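Local coordinates for mitochondrial dynamics protein MID49 (Mus musculus, PDB 4WOY) that promotes recruitment of the dynamin-related protein DNM1L to the mitochondrial outer membrane, regulates its GTPase activity and is required for mitochondrial fission, at residues Phe118-Gly121 with Arg127-Leu130; Leu193-Glu198 with Leu204-Leu209; Leu233-Ile238 with Glu274-Ala279. The protein carries 1 engineered substitution. All coordinates share one frame; numbering follows the deposited sequence.

Interaction 1 (Phe118-Gly121 with Arg127-Leu130)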
ATOM      1  N   PHE A 118      21.428  -8.553  10.229  1.00 37.01           N
ATOM      2  CA  PHE A 118      20.351  -7.610  10.494  1.00 34.40           C
ATOM      3  C   PHE A 118      19.627  -7.928  11.787  1.00 33.66           C
ATOM      4  O   PHE A 118      18.554  -7.385  12.061  1.00 29.02           O
ATOM      5  CB  PHE A 118      19.376  -7.597   9.316  1.00 39.11           C
ATOM      6  CG  PHE A 118      20.059  -7.384   8.011  1.00 37.91           C
ATOM      7  CD1 PHE A 118      20.603  -6.134   7.703  1.00 34.07           C
ATOM      8  CD2 PHE A 118      20.232  -8.442   7.120  1.00 33.01           C
ATOM      9  CE1 PHE A 118      21.275  -5.930   6.496  1.00 42.06           C
ATOM     10  CE2 PHE A 118      20.905  -8.248   5.915  1.00 38.30           C
ATOM     11  CZ  PHE A 118      21.436  -6.982   5.606  1.00 37.76           C
ATOM     12  N   LEU A 119      20.197  -8.828  12.580  1.00 34.95           N
ATOM     13  CA  LEU A 119      19.622  -9.130  13.875  1.00 35.74           C
ATOM     14  C   LEU A 119      19.873  -8.019  14.892  1.00 40.63           C
ATOM     15  O   LEU A 119      20.990  -7.555  15.058  1.00 47.85           O
ATOM     16  CB  LEU A 119      20.181 -10.452  14.409  1.00 37.18           C
ATOM     17  CG  LEU A 119      19.661 -11.777  13.867  1.00 40.22           C
ATOM     18  CD1 LEU A 119      20.409 -12.876  14.583  1.00 37.14           C
ATOM     19  CD2 LEU A 119      18.186 -11.882  14.138  1.00 33.10           C
ATOM     20  N   VAL A 120      18.807  -7.577  15.540  1.00 37.71           N
ATOM     21  CA  VAL A 120      18.886  -6.828  16.785  1.00 45.70           C
ATOM     22  C   VAL A 120      18.341  -7.716  17.889  1.00 52.95           C
ATOM     23  O   VAL A 120      17.173  -8.078  17.854  1.00 38.58           O
ATOM     24  CB  VAL A 120      18.105  -5.509  16.713  1.00 33.60           C
ATOM     25  CG1 VAL A 120      18.095  -4.822  18.073  1.00 31.68           C
ATOM     26  CG2 VAL A 120      18.746  -4.624  15.706  1.00 34.74           C
ATOM     27  N   GLY A 121      19.195  -8.118  18.823  1.00 82.90           N
ATOM     28  CA  GLY A 121      18.877  -9.208  19.728  1.00 75.96           C
ATOM     29  C   GLY A 121      18.570 -10.495  18.992  1.00 67.95           C
ATOM     30  O   GLY A 121      19.387 -10.985  18.222  1.00 84.56           O
ATOM     31  N   ARG A 127      14.281  -2.088  10.749  1.00 30.71           N
ATOM     32  CA  ARG A 127      14.982  -0.808  10.805  1.00 28.51           C
ATOM     33  C   ARG A 127      16.399  -0.899  10.272  1.00 34.14           C
ATOM     34  O   ARG A 127      16.835  -0.013   9.548  1.00 33.88           O
ATOM     35  CB  ARG A 127      15.040  -0.258  12.233  1.00 34.33           C
ATOM     36  CG  ARG A 127      16.054   0.887  12.417  1.00 39.09           C
ATOM     37  CD  ARG A 127      16.085   1.405  13.846  1.00 44.43           C
ATOM     38  NE  ARG A 127      16.438   0.351  14.805  1.00 58.19           N
ATOM     39  CZ  ARG A 127      17.687  -0.034  15.080  1.00 58.16           C
ATOM     40  NH1 ARG A 127      18.723   0.552  14.476  1.00 56.40           N
ATOM     41  NH2 ARG A 127      17.900  -1.000  15.970  1.00 51.14           N
ATOM     42  N   VAL A 128      17.124  -1.946  10.646  1.00 36.86           N
ATOM     43  CA  VAL A 128      18.492  -2.126  10.174  1.00 37.09           C
ATOM     44  C   VAL A 128      18.498  -2.456   8.674  1.00 38.92           C
ATOM     45  O   VAL A 128      19.318  -1.934   7.903  1.00 46.70           O
ATOM     46  CB  VAL A 128      19.223  -3.216  10.992  1.00 37.24           C
ATOM     47  CG1 VAL A 128      20.633  -3.462  10.446  1.00 34.00           C
ATOM     48  CG2 VAL A 128      19.284  -2.802  12.471  1.00 35.00           C
ATOM     49  N   LEU A 129      17.549  -3.284   8.257  1.00 28.22           N
ATOM     50  CA  LEU A 129      17.357  -3.548   6.842  1.00 37.97           C
ATOM     51  C   LEU A 129      17.073  -2.264   6.073  1.00 39.47           C
ATOM     52  O   LEU A 129      17.644  -2.040   5.018  1.00 37.75           O
ATOM     53  CB  LEU A 129      16.214  -4.531   6.660  1.00 34.31           C
ATOM     54  CG  LEU A 129      16.819  -5.925   6.781  1.00 45.37           C
ATOM     55  CD1 LEU A 129      15.784  -6.950   7.226  1.00 45.09           C
ATOM     56  CD2 LEU A 129      17.450  -6.284   5.412  1.00 45.29           C
ATOM     57  N   LEU A 130      16.216  -1.418   6.642  1.00 37.00           N
ATOM     58  CA  LEU A 130      15.883  -0.126   6.073  1.00 40.64           C
ATOM     59  C   LEU A 130      17.115   0.759   5.910  1.00 44.39           C
ATOM     60  O   LEU A 130      17.305   1.345   4.842  1.00 45.73           O
ATOM     61  CB  LEU A 130      14.843   0.579   6.930  1.00 40.70           C
ATOM     62  CG  LEU A 130      13.394   0.229   6.629  1.00 36.20           C
ATOM     63  CD1 LEU A 130      12.495   0.975   7.587  1.00 45.98           C
ATOM     64  CD2 LEU A 130      13.043   0.565   5.182  1.00 34.96           C
TER
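Leu129 sets its CD2 methyl over the middle of the Phe118 ring in a CH-pi contact. CD2 of Leu129 stands 3.7 Å from the centroid of the Phe118 ring, only 4° off the ring normal. The two side chains cross at about a right angle, and CG of Leu129 comes within 3.8 Å of Phe118 CG. A chi1 of -52° brings the Phe118 ring beside the helix, and chi2 of -71° turns one face to Leu129.

The other apolar contacts are made by the valines. Val128 uses both branches: CG1 reaches the edge of the same ring, in its plane, at 3.8 Å from Phe118 CD1, while CG2 meets Val120 CG2 at the same distance of 3.8 Å. Phe118 is thus touched over a face by Leu129 and at its edge by Val128, the residue before it.

The one polar group taking part is the Arg127 guanidinium. Its chain bends at chi3, bringing NH2 to 3.7 Å from Val120 CG2 at an oblique angle. Val128 CG2 lies over one face of the guanidinium, towards its rim, and NH2 hydrogen-bonds to Asn203.

No hydrogen bond joins Phe118-Gly121 to Arg127-Leu130. Ser125 is the polar link beside them, its backbone bonded to that of Phe118 and its OG to Val128 N. Between the two segments themselves, strand 119-120 and the first turn of helix 126-139 meet through shape and dispersion, with buried Phe118 and Leu129 at one end and the partly exposed Val120 and Arg127 at the other.

Interaction 2 (Leu193-Glu198 with Leu204-Leu209)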
ATOM      1  N   LEU A 193       6.069  -5.807   5.758  1.00 35.99           N
ATOM      2  CA  LEU A 193       6.975  -4.889   5.091  1.00 32.02           C
ATOM      3  C   LEU A 193       7.993  -4.327   6.055  1.00 29.32           C
ATOM      4  O   LEU A 193       7.671  -4.028   7.200  1.00 32.58           O
ATOM      5  CB  LEU A 193       6.217  -3.721   4.462  1.00 40.15           C
ATOM      6  CG  LEU A 193       4.859  -3.862   3.779  1.00 46.82           C
ATOM      7  CD1 LEU A 193       4.172  -2.523   3.788  1.00 44.26           C
ATOM      8  CD2 LEU A 193       5.044  -4.310   2.361  1.00 50.79           C
ATOM      9  N   ALA A 194       9.208  -4.145   5.579  1.00 40.96           N
ATOM     10  CA  ALA A 194      10.172  -3.347   6.283  1.00 41.79           C
ATOM     11  C   ALA A 194       9.836  -1.875   6.031  1.00 44.53           C
ATOM     12  O   ALA A 194      10.375  -1.252   5.120  1.00 51.37           O
ATOM     13  CB  ALA A 194      11.586  -3.670   5.803  1.00 42.47           C
ATOM     14  N   TRP A 195       8.972  -1.295   6.843  1.00 46.39           N
ATOM     15  CA  TRP A 195       8.547   0.068   6.594  1.00 53.64           C
ATOM     16  C   TRP A 195       8.721   0.831   7.863  1.00 59.49           C
ATOM     17  O   TRP A 195       8.648   0.258   8.939  1.00 56.51           O
ATOM     18  CB  TRP A 195       7.098   0.135   6.107  1.00 60.13           C
ATOM     19  CG  TRP A 195       6.802   1.255   5.097  1.00 67.90           C
ATOM     20  CD1 TRP A 195       5.777   2.151   5.156  1.00 67.85           C
ATOM     21  CD2 TRP A 195       7.556   1.584   3.906  1.00 72.96           C
ATOM     22  NE1 TRP A 195       5.822   2.997   4.072  1.00 72.19           N
ATOM     23  CE2 TRP A 195       6.908   2.680   3.295  1.00 71.66           C
ATOM     24  CE3 TRP A 195       8.715   1.060   3.302  1.00 73.57           C
ATOM     25  CZ2 TRP A 195       7.372   3.260   2.096  1.00 65.67           C
ATOM     26  CZ3 TRP A 195       9.178   1.637   2.109  1.00 66.75           C
ATOM     27  CH2 TRP A 195       8.506   2.726   1.524  1.00 66.85           C
ATOM     28  N   PRO A 196       9.033   2.123   7.740  1.00 74.65           N
ATOM     29  CA  PRO A 196       9.163   2.874   8.971  1.00 83.24           C
ATOM     30  C   PRO A 196       7.836   3.146   9.610  1.00 94.86           C
ATOM     31  O   PRO A 196       6.781   3.301   8.992  1.00112.15           O
ATOM     32  CB  PRO A 196       9.807   4.186   8.514  1.00 82.39           C
ATOM     33  CG  PRO A 196       9.303   4.355   7.136  1.00 76.70           C
ATOM     34  CD  PRO A 196       9.307   2.969   6.564  1.00 76.67           C
ATOM     35  N   LEU A 197       7.920   3.119  10.913  1.00 99.83           N
ATOM     36  CA  LEU A 197       7.412   4.202  11.686  1.00116.00           C
ATOM     37  C   LEU A 197       8.657   4.163  12.567  1.00127.13           C
ATOM     38  O   LEU A 197       8.992   3.111  13.127  1.00 98.59           O
ATOM     39  CB  LEU A 197       6.048   3.932  12.336  1.00111.36           C
ATOM     40  CG  LEU A 197       5.403   5.129  13.037  1.00107.73           C
ATOM     41  CD1 LEU A 197       4.713   6.019  12.009  1.00105.97           C
ATOM     42  CD2 LEU A 197       4.403   4.659  14.065  1.00 94.50           C
ATOM     43  N   GLU A 198       9.387   5.274  12.618  1.00143.95           N
ATOM     44  CA  GLU A 198      10.744   5.250  13.167  1.00150.05           C
ATOM     45  C   GLU A 198      10.740   5.638  14.631  1.00150.07           C
ATOM     46  O   GLU A 198      11.779   5.662  15.296  1.00153.24           O
ATOM     47  CB  GLU A 198      11.670   6.166  12.357  1.00155.50           C
ATOM     48  CG  GLU A 198      12.131   5.548  11.043  1.00152.37           C
ATOM     49  CD  GLU A 198      12.907   6.511  10.172  1.00152.22           C
ATOM     50  OE1 GLU A 198      12.345   7.562   9.801  1.00151.85           O
ATOM     51  OE2 GLU A 198      14.077   6.215   9.858  1.00154.14           O
ATOM     52  N   LEU A 204      10.236  -3.942  14.498  1.00 39.77           N
ATOM     53  CA  LEU A 204       9.071  -4.653  13.986  1.00 43.34           C
ATOM     54  C   LEU A 204       8.776  -4.357  12.508  1.00 43.96           C
ATOM     55  O   LEU A 204       9.101  -3.283  11.996  1.00 40.14           O
ATOM     56  CB  LEU A 204       7.836  -4.338  14.827  1.00 39.46           C
ATOM     57  CG  LEU A 204       7.977  -4.729  16.302  1.00 39.80           C
ATOM     58  CD1 LEU A 204       6.730  -4.390  17.069  1.00 41.24           C
ATOM     59  CD2 LEU A 204       8.303  -6.199  16.464  1.00 38.10           C
ATOM     60  N   TRP A 205       8.166  -5.337  11.848  1.00 38.62           N
ATOM     61  CA  TRP A 205       7.712  -5.247  10.461  1.00 37.77           C
ATOM     62  C   TRP A 205       6.271  -4.742  10.414  1.00 42.88           C
ATOM     63  O   TRP A 205       5.532  -4.898  11.383  1.00 42.16           O
ATOM     64  CB  TRP A 205       7.815  -6.620   9.783  1.00 36.68           C
ATOM     65  CG  TRP A 205       9.224  -7.034   9.668  1.00 36.48           C
ATOM     66  CD1 TRP A 205      10.093  -7.295  10.690  1.00 36.08           C
ATOM     67  CD2 TRP A 205       9.969  -7.182   8.462  1.00 37.00           C
ATOM     68  NE1 TRP A 205      11.333  -7.596  10.192  1.00 36.25           N
ATOM     69  CE2 TRP A 205      11.285  -7.540   8.830  1.00 36.94           C
ATOM     70  CE3 TRP A 205       9.648  -7.055   7.106  1.00 37.78           C
ATOM     71  CZ2 TRP A 205      12.273  -7.772   7.892  1.00 37.77           C
ATOM     72  CZ3 TRP A 205      10.627  -7.281   6.182  1.00 38.66           C
ATOM     73  CH2 TRP A 205      11.930  -7.640   6.574  1.00 38.73           C
ATOM     74  N   LEU A 206       5.872  -4.132   9.302  1.00 38.97           N
ATOM     75  CA  LEU A 206       4.515  -3.641   9.182  1.00 39.66           C
ATOM     76  C   LEU A 206       3.651  -4.657   8.395  1.00 38.90           C
ATOM     77  O   LEU A 206       4.046  -5.180   7.344  1.00 38.57           O
ATOM     78  CB  LEU A 206       4.530  -2.282   8.500  1.00 41.21           C
ATOM     79  CG  LEU A 206       3.228  -1.513   8.397  1.00 42.27           C
ATOM     80  CD1 LEU A 206       2.914  -0.937   9.769  1.00 43.32           C
ATOM     81  CD2 LEU A 206       3.368  -0.432   7.381  1.00 43.68           C
ATOM     82  N   GLN A 207       2.471  -4.954   8.906  1.00 39.00           N
ATOM     83  CA  GLN A 207       1.597  -5.869   8.196  1.00 38.68           C
ATOM     84  C   GLN A 207       1.046  -5.188   6.959  1.00 44.99           C
ATOM     85  O   GLN A 207       0.564  -4.058   7.013  1.00 40.42           O
ATOM     86  CB  GLN A 207       0.438  -6.330   9.068  1.00 43.98           C
ATOM     87  CG  GLN A 207      -0.509  -7.257   8.338  1.00 39.10           C
ATOM     88  CD  GLN A 207      -1.711  -7.641   9.175  1.00 40.07           C
ATOM     89  OE1 GLN A 207      -2.457  -6.778   9.656  1.00 45.23           O
ATOM     90  NE2 GLN A 207      -1.893  -8.941   9.380  1.00 40.04           N
ATOM     91  N   ASP A 208       1.087  -5.908   5.852  1.00 49.48           N
ATOM     92  CA  ASP A 208       0.521  -5.417   4.620  1.00 39.91           C
ATOM     93  C   ASP A 208      -0.611  -6.329   4.166  1.00 40.05           C
ATOM     94  O   ASP A 208      -0.368  -7.452   3.738  1.00 39.78           O
ATOM     95  CB  ASP A 208       1.593  -5.339   3.547  1.00 44.88           C
ATOM     96  CG  ASP A 208       1.016  -4.974   2.187  1.00 46.98           C
ATOM     97  OD1 ASP A 208       0.110  -4.118   2.161  1.00 49.70           O
ATOM     98  OD2 ASP A 208       1.450  -5.560   1.167  1.00 46.48           O
ATOM     99  N   LEU A 209      -1.844  -5.838   4.281  1.00 40.80           N
ATOM    100  CA  LEU A 209      -3.020  -6.610   3.876  1.00 41.30           C
ATOM    101  C   LEU A 209      -3.446  -6.336   2.430  1.00 47.20           C
ATOM    102  O   LEU A 209      -4.438  -6.904   1.957  1.00 42.81           O
ATOM    103  CB  LEU A 209      -4.200  -6.348   4.813  1.00 42.03           C
ATOM    104  CG  LEU A 209      -3.974  -6.836   6.251  1.00 44.37           C
ATOM    105  CD1 LEU A 209      -5.166  -6.543   7.182  1.00 43.02           C
ATOM    106  CD2 LEU A 209      -3.596  -8.327   6.271  1.00 43.52           C
TER
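Leu193 and Leu206 face each other as an antiparallel hydrogen-bonded pair, each N-H donating a hydrogen bond to the other residue's carbonyl oxygen. Leu193 N to Leu206 O is short at 2.6 Å, and Leu206 N to Leu193 O measures 2.8 Å. Their side chains stand on the same face of the sheet but lean apart, with Leu193 CD1 still 4.2 Å from Leu206 CD2.

Leu193 leans instead along strand 205-208 to Asp208. Its branch point and both methyls pack round Asp208 CB, with Leu193 CG nearest at 3.6 Å from that atom. Asp208 has CG anti to the backbone N (chi1 174°), and its carboxylate stays alongside the Leu193 CD2 methyl while its oxygens bond further out: OD2 forms a salt bridge with Arg70, and OD1 caps the backbone N of Tyr210 where helix 210-224 begins. Leu206 spreads the other way, putting CD2 4.0 Å from Trp195 CB.

The indole of Trp205 lies against the Leu193-Ala194 peptide. Its CE3 lies 3.3 Å from Ala194 N, a tight fit, and Ala194 CB sits over the six-membered ring, 4.2 Å from the centroid and 26° off the normal, a CH-pi contact. Trp205 NE1 bonds to Leu124 O, which helps fix the ring's rotation.

Just past the pair, Ala194 centres an inverse gamma turn that swings the chain out of strand 191-193. The arrangement is that of adjacent antiparallel strands joined by a long connection, within the mixed central sheet of the nucleotidyltransferase-like domain.

Interaction 3 (Leu233-Ile238 with Glu274-Ala279)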
ATOM      1  N   LEU A 233     -11.911   3.278  -6.199  1.00 52.01           N
ATOM      2  CA  LEU A 233     -11.149   4.279  -6.961  1.00 49.99           C
ATOM      3  C   LEU A 233     -11.813   5.656  -6.927  1.00 38.31           C
ATOM      4  O   LEU A 233     -11.131   6.669  -6.809  1.00 45.08           O
ATOM      5  CB  LEU A 233     -10.957   3.821  -8.401  1.00 38.87           C
ATOM      6  CG  LEU A 233      -9.822   2.810  -8.486  1.00 45.24           C
ATOM      7  CD1 LEU A 233      -9.816   2.083  -9.838  1.00 46.71           C
ATOM      8  CD2 LEU A 233      -8.493   3.493  -8.224  1.00 43.73           C
ATOM      9  N   LEU A 234     -13.141   5.673  -7.000  1.00 35.10           N
ATOM     10  CA  LEU A 234     -13.918   6.901  -6.821  1.00 45.33           C
ATOM     11  C   LEU A 234     -13.668   7.561  -5.470  1.00 46.78           C
ATOM     12  O   LEU A 234     -13.391   8.768  -5.385  1.00 48.79           O
ATOM     13  CB  LEU A 234     -15.409   6.615  -6.934  1.00 44.19           C
ATOM     14  CG  LEU A 234     -15.958   6.769  -8.329  1.00 58.79           C
ATOM     15  CD1 LEU A 234     -17.365   6.251  -8.328  1.00 64.94           C
ATOM     16  CD2 LEU A 234     -15.881   8.238  -8.732  1.00 59.60           C
ATOM     17  N   LEU A 235     -13.800   6.768  -4.415  1.00 38.86           N
ATOM     18  CA  LEU A 235     -13.670   7.304  -3.076  1.00 40.09           C
ATOM     19  C   LEU A 235     -12.305   7.904  -2.910  1.00 36.07           C
ATOM     20  O   LEU A 235     -12.157   8.961  -2.301  1.00 39.70           O
ATOM     21  CB  LEU A 235     -13.908   6.232  -2.009  1.00 38.89           C
ATOM     22  CG  LEU A 235     -15.332   5.719  -1.935  1.00 36.29           C
ATOM     23  CD1 LEU A 235     -15.390   4.412  -1.139  1.00 36.13           C
ATOM     24  CD2 LEU A 235     -16.220   6.785  -1.344  1.00 34.13           C
ATOM     25  N   CYS A 236     -11.306   7.231  -3.471  1.00 36.13           N
ATOM     26  CA  CYS A 236      -9.938   7.707  -3.370  1.00 35.25           C
ATOM     27  C   CYS A 236      -9.786   9.054  -4.060  1.00 46.66           C
ATOM     28  O   CYS A 236      -9.184   9.980  -3.503  1.00 48.52           O
ATOM     29  CB  CYS A 236      -8.961   6.705  -3.992  1.00 41.46           C
ATOM     30  SG  CYS A 236      -8.501   5.321  -2.953  1.00 49.38           S
ATOM     31  N   GLY A 237     -10.330   9.158  -5.275  1.00 53.87           N
ATOM     32  CA  GLY A 237     -10.184  10.369  -6.070  1.00 48.70           C
ATOM     33  C   GLY A 237     -10.812  11.588  -5.419  1.00 44.71           C
ATOM     34  O   GLY A 237     -10.283  12.690  -5.475  1.00 44.90           O
ATOM     35  N   ILE A 238     -11.941  11.373  -4.768  1.00 43.88           N
ATOM     36  CA  ILE A 238     -12.637  12.438  -4.082  1.00 47.15           C
ATOM     37  C   ILE A 238     -11.915  12.889  -2.834  1.00 50.29           C
ATOM     38  O   ILE A 238     -11.807  14.084  -2.574  1.00 57.29           O
ATOM     39  CB  ILE A 238     -14.056  11.998  -3.738  1.00 55.60           C
ATOM     40  CG1 ILE A 238     -14.880  12.072  -5.013  1.00 59.79           C
ATOM     41  CG2 ILE A 238     -14.665  12.899  -2.705  1.00 68.13           C
ATOM     42  CD1 ILE A 238     -16.274  11.778  -4.820  1.00 72.89           C
ATOM     43  N   GLU A 274     -25.701   4.990  -5.247  1.00 55.79           N
ATOM     44  CA  GLU A 274     -26.200   4.597  -3.938  1.00 59.52           C
ATOM     45  C   GLU A 274     -25.118   3.950  -3.071  1.00 57.95           C
ATOM     46  O   GLU A 274     -25.034   4.233  -1.876  1.00 66.04           O
ATOM     47  CB  GLU A 274     -27.366   3.632  -4.093  1.00 67.14           C
ATOM     48  CG  GLU A 274     -28.727   4.265  -4.018  1.00 80.68           C
ATOM     49  CD  GLU A 274     -29.788   3.329  -4.528  1.00 95.05           C
ATOM     50  OE1 GLU A 274     -29.646   2.107  -4.299  1.00 94.90           O
ATOM     51  OE2 GLU A 274     -30.752   3.810  -5.161  1.00105.67           O
ATOM     52  N   ARG A 275     -24.271   3.121  -3.680  1.00 56.03           N
ATOM     53  CA  ARG A 275     -23.163   2.499  -2.957  1.00 57.94           C
ATOM     54  C   ARG A 275     -22.190   3.547  -2.460  1.00 49.32           C
ATOM     55  O   ARG A 275     -21.607   3.430  -1.364  1.00 45.14           O
ATOM     56  CB  ARG A 275     -22.429   1.494  -3.844  1.00 48.26           C
ATOM     57  CG  ARG A 275     -23.237   0.254  -4.141  1.00 47.30           C
ATOM     58  CD  ARG A 275     -23.906  -0.318  -2.891  1.00 49.00           C
ATOM     59  NE  ARG A 275     -25.212  -0.862  -3.249  1.00 65.95           N
ATOM     60  CZ  ARG A 275     -26.381  -0.369  -2.854  1.00 67.54           C
ATOM     61  NH1 ARG A 275     -26.431   0.653  -2.014  1.00 60.49           N
ATOM     62  NH2 ARG A 275     -27.506  -0.937  -3.267  1.00 79.13           N
ATOM     63  N   PHE A 276     -22.018   4.563  -3.295  1.00 49.93           N
ATOM     64  CA  PHE A 276     -21.177   5.700  -2.983  1.00 50.65           C
ATOM     65  C   PHE A 276     -21.724   6.461  -1.782  1.00 49.54           C
ATOM     66  O   PHE A 276     -20.979   6.760  -0.857  1.00 47.22           O
ATOM     67  CB  PHE A 276     -21.073   6.625  -4.191  1.00 49.98           C
ATOM     68  CG  PHE A 276     -20.269   7.870  -3.941  1.00 46.72           C
ATOM     69  CD1 PHE A 276     -18.905   7.883  -4.150  1.00 45.10           C
ATOM     70  CD2 PHE A 276     -20.881   9.033  -3.527  1.00 49.57           C
ATOM     71  CE1 PHE A 276     -18.164   9.043  -3.931  1.00 45.84           C
ATOM     72  CE2 PHE A 276     -20.148  10.187  -3.300  1.00 46.66           C
ATOM     73  CZ  PHE A 276     -18.802  10.195  -3.500  1.00 42.52           C
ATOM     74  N   LEU A 277     -23.025   6.749  -1.777  1.00 47.07           N
ATOM     75  CA  LEU A 277     -23.593   7.526  -0.683  1.00 49.89           C
ATOM     76  C   LEU A 277     -23.544   6.687   0.594  1.00 56.30           C
ATOM     77  O   LEU A 277     -23.161   7.177   1.662  1.00 62.84           O
ATOM     78  CB  LEU A 277     -25.026   7.966  -0.990  1.00 55.33           C
ATOM     79  CG  LEU A 277     -25.161   8.892  -2.208  1.00 64.89           C
ATOM     80  CD1 LEU A 277     -26.615   9.298  -2.507  1.00 67.42           C
ATOM     81  CD2 LEU A 277     -24.253  10.100  -2.114  1.00 58.77           C
ATOM     82  N   GLN A 278     -23.864   5.407   0.456  1.00 50.80           N
ATOM     83  CA  GLN A 278     -23.765   4.472   1.568  1.00 55.19           C
ATOM     84  C   GLN A 278     -22.362   4.431   2.188  1.00 51.90           C
ATOM     85  O   GLN A 278     -22.237   4.285   3.401  1.00 53.13           O
ATOM     86  CB  GLN A 278     -24.151   3.069   1.120  1.00 53.03           C
ATOM     87  CG  GLN A 278     -24.631   2.213   2.245  1.00 59.26           C
ATOM     88  CD  GLN A 278     -24.818   0.785   1.826  1.00 69.48           C
ATOM     89  OE1 GLN A 278     -24.901   0.489   0.636  1.00 72.70           O
ATOM     90  NE2 GLN A 278     -24.924  -0.112   2.803  1.00 72.92           N
ATOM     91  N   ALA A 279     -21.325   4.511   1.354  1.00 39.15           N
ATOM     92  CA  ALA A 279     -19.943   4.608   1.837  1.00 47.07           C
ATOM     93  C   ALA A 279     -19.695   5.870   2.658  1.00 48.47           C
ATOM     94  O   ALA A 279     -19.053   5.816   3.702  1.00 55.05           O
ATOM     95  CB  ALA A 279     -18.970   4.563   0.686  1.00 34.10           C
TER
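Phe276 is the large bump of this helix pair, projecting towards the side of helix 228-241 where Leu235 and Ile238 sit almost a full turn apart. CG of Phe276 is anti to its backbone nitrogen (chi1 177°), which carries the ring away from its own helix and across to the other. Ile238 comes from the opposite direction and presses its terminal methyl against the ring edge, near the ring plane. CD1 of Ile238 is 3.3 Å from Phe276 CZ, a very tight approach for two carbons.

Leu235 slides past the phenylalanine the other way, its CD2 lying obliquely 3.9 Å from Phe276 CE1. Its second methyl finds the low spot at a small residue: CD1 of Leu235 sits 4.0 Å from Ala279 CB. The leucine therefore lodges against Ala279 and beside the Phe276 ring, whereas Ile238 and Phe276 simply abut.

The helix axes come no closer than 11.1 Å and cross at -55°, so contact is confined to these few residues. Phe276, Leu235 and Ile238 bridge most of the distance, with Ala279 meeting Leu235. Neighbours complete the seam: Val256 and Val257 of helix 250-261 touch Ala279 and Leu235 respectively, Phe9 of helix 2-14 touches Ile238, and Leu231 touches Phe276. All four residues that meet here are buried. This wholly apolar contact joins two crossed helices of the helical part of the chain, which includes the Mab-21 HhH/H2TH-like region.

How the interactions relate
Interactions 1 and 2 are neighbours with centres about 13 Å apart, and helix 126-139 ties them together: Leu129 of the first contact touches Trp205 of the second, CD1 to CZ2, at 3.7 Å. Leu130 likewise rests on Ala194, Trp195 and Pro196. Interaction 3 stands alone on the opposite side of the chain's centre, about 28 Å from interaction 2 between centres. The chemistry follows position. The partly buried hairpin-to-helix contact mixes apolar packing with an arginine at its outer end, the buried strand pair combines two backbone hydrogen bonds with apolar and CH-pi packing, and the buried helix crossing is wholly apolar.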